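Local coordinates for protein neural cell adhesion molecule 1, 140 kDa isoform (Homo sapiens, PDB 2E3V) that probably mediates cell-cell adhesion as a membrane glycoprotein, the part described being its first fibronectin type III domain, at residues E17-S21 and T22-Q26. Numbering follows the deposited sequence. Where two conformers were deposited one is given.
Sequences EPYSS and TAQVQ
The carbonyl O of Glu17 is approached by two groups of the facing strand: the backbone N of Gln24 donates to it at 2.9 Å, and the CA of Ala23 adds a CH···O contact at 3.5 Å. The amide hydrogen bond is nearly straight (173° at the hydrogen), although its donor stands above the carbonyl plane. Returning the bond, Glu17 N donates to Gln24 O at 2.8 Å, this time in the carbonyl plane, and the two reciprocal bonds identify an antiparallel hydrogen-bonded pair. Pro18 and Ala23 follow as the non-hydrogen-bonded pair; their side chains share the face that packs on Phe101 of strand 91-102. Toward the turn, Tyr19 N donates a hydrogen bond to Thr22 O at 2.7 Å, its donor tilted modestly from the carbonyl plane, and closes the loop through Ser20 and Ser21.

On the face carrying Glu17 and Gln24, the Tyr19 side chain leans over the hairpin. Its CB lies 3.6 Å from Thr22 OG1. With CG anti to the carbonyl carbon (chi1 -61°), the ring swings toward Gln24, whose OE1 sits at the ring edge near its plane, 3.6 Å from Tyr19 OH. Ring and amide planes are turned 67° apart. Water 1 accepts from Ser21 N and bonds weakly to Thr22 OG1, linking that amide to the threonine hydroxyl.

This hairpin joins the first two strands of the three-stranded sheet in the fibronectin type III sandwich. Its chemistry implies that backbone bonding sets the register, the tyrosine side chain probably adding mostly van der Waals contact, while Thr22 N is buried without a partner in the model.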
loop_
_atom_site.group_PDB
_atom_site.type_symbol
_atom_site.label_atom_id
_atom_site.label_comp_id
_atom_site.label_asym_id
_atom_site.label_seq_id
_atom_site.Cartn_x
_atom_site.Cartn_y
_atom_site.Cartn_z
ATOM N N GLU A 17 2.804 0.025 9.472
ATOM C CA GLU A 17 3.370 -0.806 10.510
ATOM C C GLU A 17 4.241 -1.852 9.840
ATOM O O GLU A 17 3.724 -2.810 9.261
ATOM C CB GLU A 17 2.292 -1.438 11.410
ATOM C CG GLU A 17 1.560 -0.409 12.273
ATOM C CD GLU A 17 2.502 0.424 13.138
ATOM O OE1 GLU A 17 3.370 -0.163 13.823
ATOM O OE2 GLU A 17 2.374 1.669 13.134
ATOM N N PRO A 18 5.569 -1.643 9.877
ATOM C CA PRO A 18 6.454 -2.603 9.254
ATOM C C PRO A 18 6.860 -3.736 10.192
ATOM O O PRO A 18 7.017 -3.533 11.400
ATOM C CB PRO A 18 7.672 -1.755 8.887
ATOM C CG PRO A 18 7.734 -0.706 9.942
ATOM C CD PRO A 18 6.314 -0.513 10.474
ATOM N N TYR A 19 6.992 -4.927 9.624
ATOM C CA TYR A 19 7.508 -6.077 10.342
ATOM C C TYR A 19 8.788 -6.460 9.616
ATOM O O TYR A 19 9.376 -5.598 8.973
ATOM C CB TYR A 19 6.454 -7.177 10.419
ATOM C CG TYR A 19 5.242 -6.664 11.160
ATOM C CD1 TYR A 19 5.208 -6.666 12.551
ATOM C CD2 TYR A 19 4.158 -6.117 10.472
ATOM C CE1 TYR A 19 4.110 -6.166 13.244
ATOM C CE2 TYR A 19 3.055 -5.612 11.154
ATOM C CZ TYR A 19 3.039 -5.646 12.542
ATOM O OH TYR A 19 1.950 -5.162 13.236
ATOM N N SER A 20 9.247 -7.701 9.715
ATOM C CA SER A 20 10.520 -8.045 9.080
ATOM C C SER A 20 10.422 -8.311 7.567
ATOM O O SER A 20 11.303 -7.904 6.814
ATOM C CB SER A 20 11.246 -9.173 9.828
ATOM O OG SER A 20 10.462 -10.348 9.916
ATOM N N SER A 21 9.362 -8.977 7.122
ATOM C CA SER A 21 9.203 -9.279 5.697
ATOM C C SER A 21 7.866 -8.783 5.151
ATOM O O SER A 21 7.515 -9.031 3.988
ATOM C CB SER A 21 9.373 -10.786 5.436
ATOM O OG SER A 21 8.265 -11.525 5.927
ATOM N N THR A 22 7.122 -8.082 6.000
ATOM C CA THR A 22 5.807 -7.586 5.637
ATOM C C THR A 22 5.613 -6.181 6.185
ATOM O O THR A 22 6.341 -5.747 7.089
ATOM C CB THR A 22 4.658 -8.480 6.185
ATOM O OG1 THR A 22 4.648 -8.430 7.615
ATOM C CG2 THR A 22 4.770 -9.931 5.717
ATOM N N ALA A 23 4.639 -5.471 5.618
ATOM C CA ALA A 23 4.272 -4.145 6.084
ATOM C C ALA A 23 2.777 -3.931 5.912
ATOM O O ALA A 23 2.204 -4.221 4.856
ATOM C CB ALA A 23 5.039 -3.078 5.337
ATOM N N GLN A 24 2.149 -3.433 6.963
ATOM C CA GLN A 24 0.732 -3.118 6.906
ATOM C C GLN A 24 0.634 -1.642 6.611
ATOM O O GLN A 24 1.160 -0.818 7.365
ATOM C CB GLN A 24 0.047 -3.474 8.217
ATOM C CG GLN A 24 -0.080 -4.982 8.449
ATOM C CD GLN A 24 -0.867 -5.277 9.698
ATOM O OE1 GLN A 24 -0.600 -4.711 10.762
ATOM N NE2 GLN A 24 -1.863 -6.149 9.578
ATOM N N VAL A 25 -0.010 -1.312 5.497
ATOM C CA VAL A 25 -0.102 0.072 5.048
ATOM C C VAL A 25 -1.535 0.553 5.194
ATOM O O VAL A 25 -2.435 0.035 4.520
ATOM C CB VAL A 25 0.332 0.224 3.569
ATOM C CG1 VAL A 25 0.171 1.676 3.113
ATOM C CG2 VAL A 25 1.785 -0.253 3.379
ATOM N N GLN A 26 -1.738 1.524 6.083
ATOM C CA GLN A 26 -3.052 2.114 6.293
ATOM C C GLN A 26 -3.180 3.448 5.608
ATOM O O GLN A 26 -2.281 4.291 5.666
ATOM C CB GLN A 26 -3.400 2.249 7.768
ATOM C CG GLN A 26 -4.013 0.984 8.350
ATOM C CD GLN A 26 -4.437 1.172 9.785
ATOM O OE1 GLN A 26 -5.606 0.958 10.137
ATOM N NE2 GLN A 26 -3.506 1.622 10.619
HETATM O O HOH W 1 7.210 -10.244 9.053
#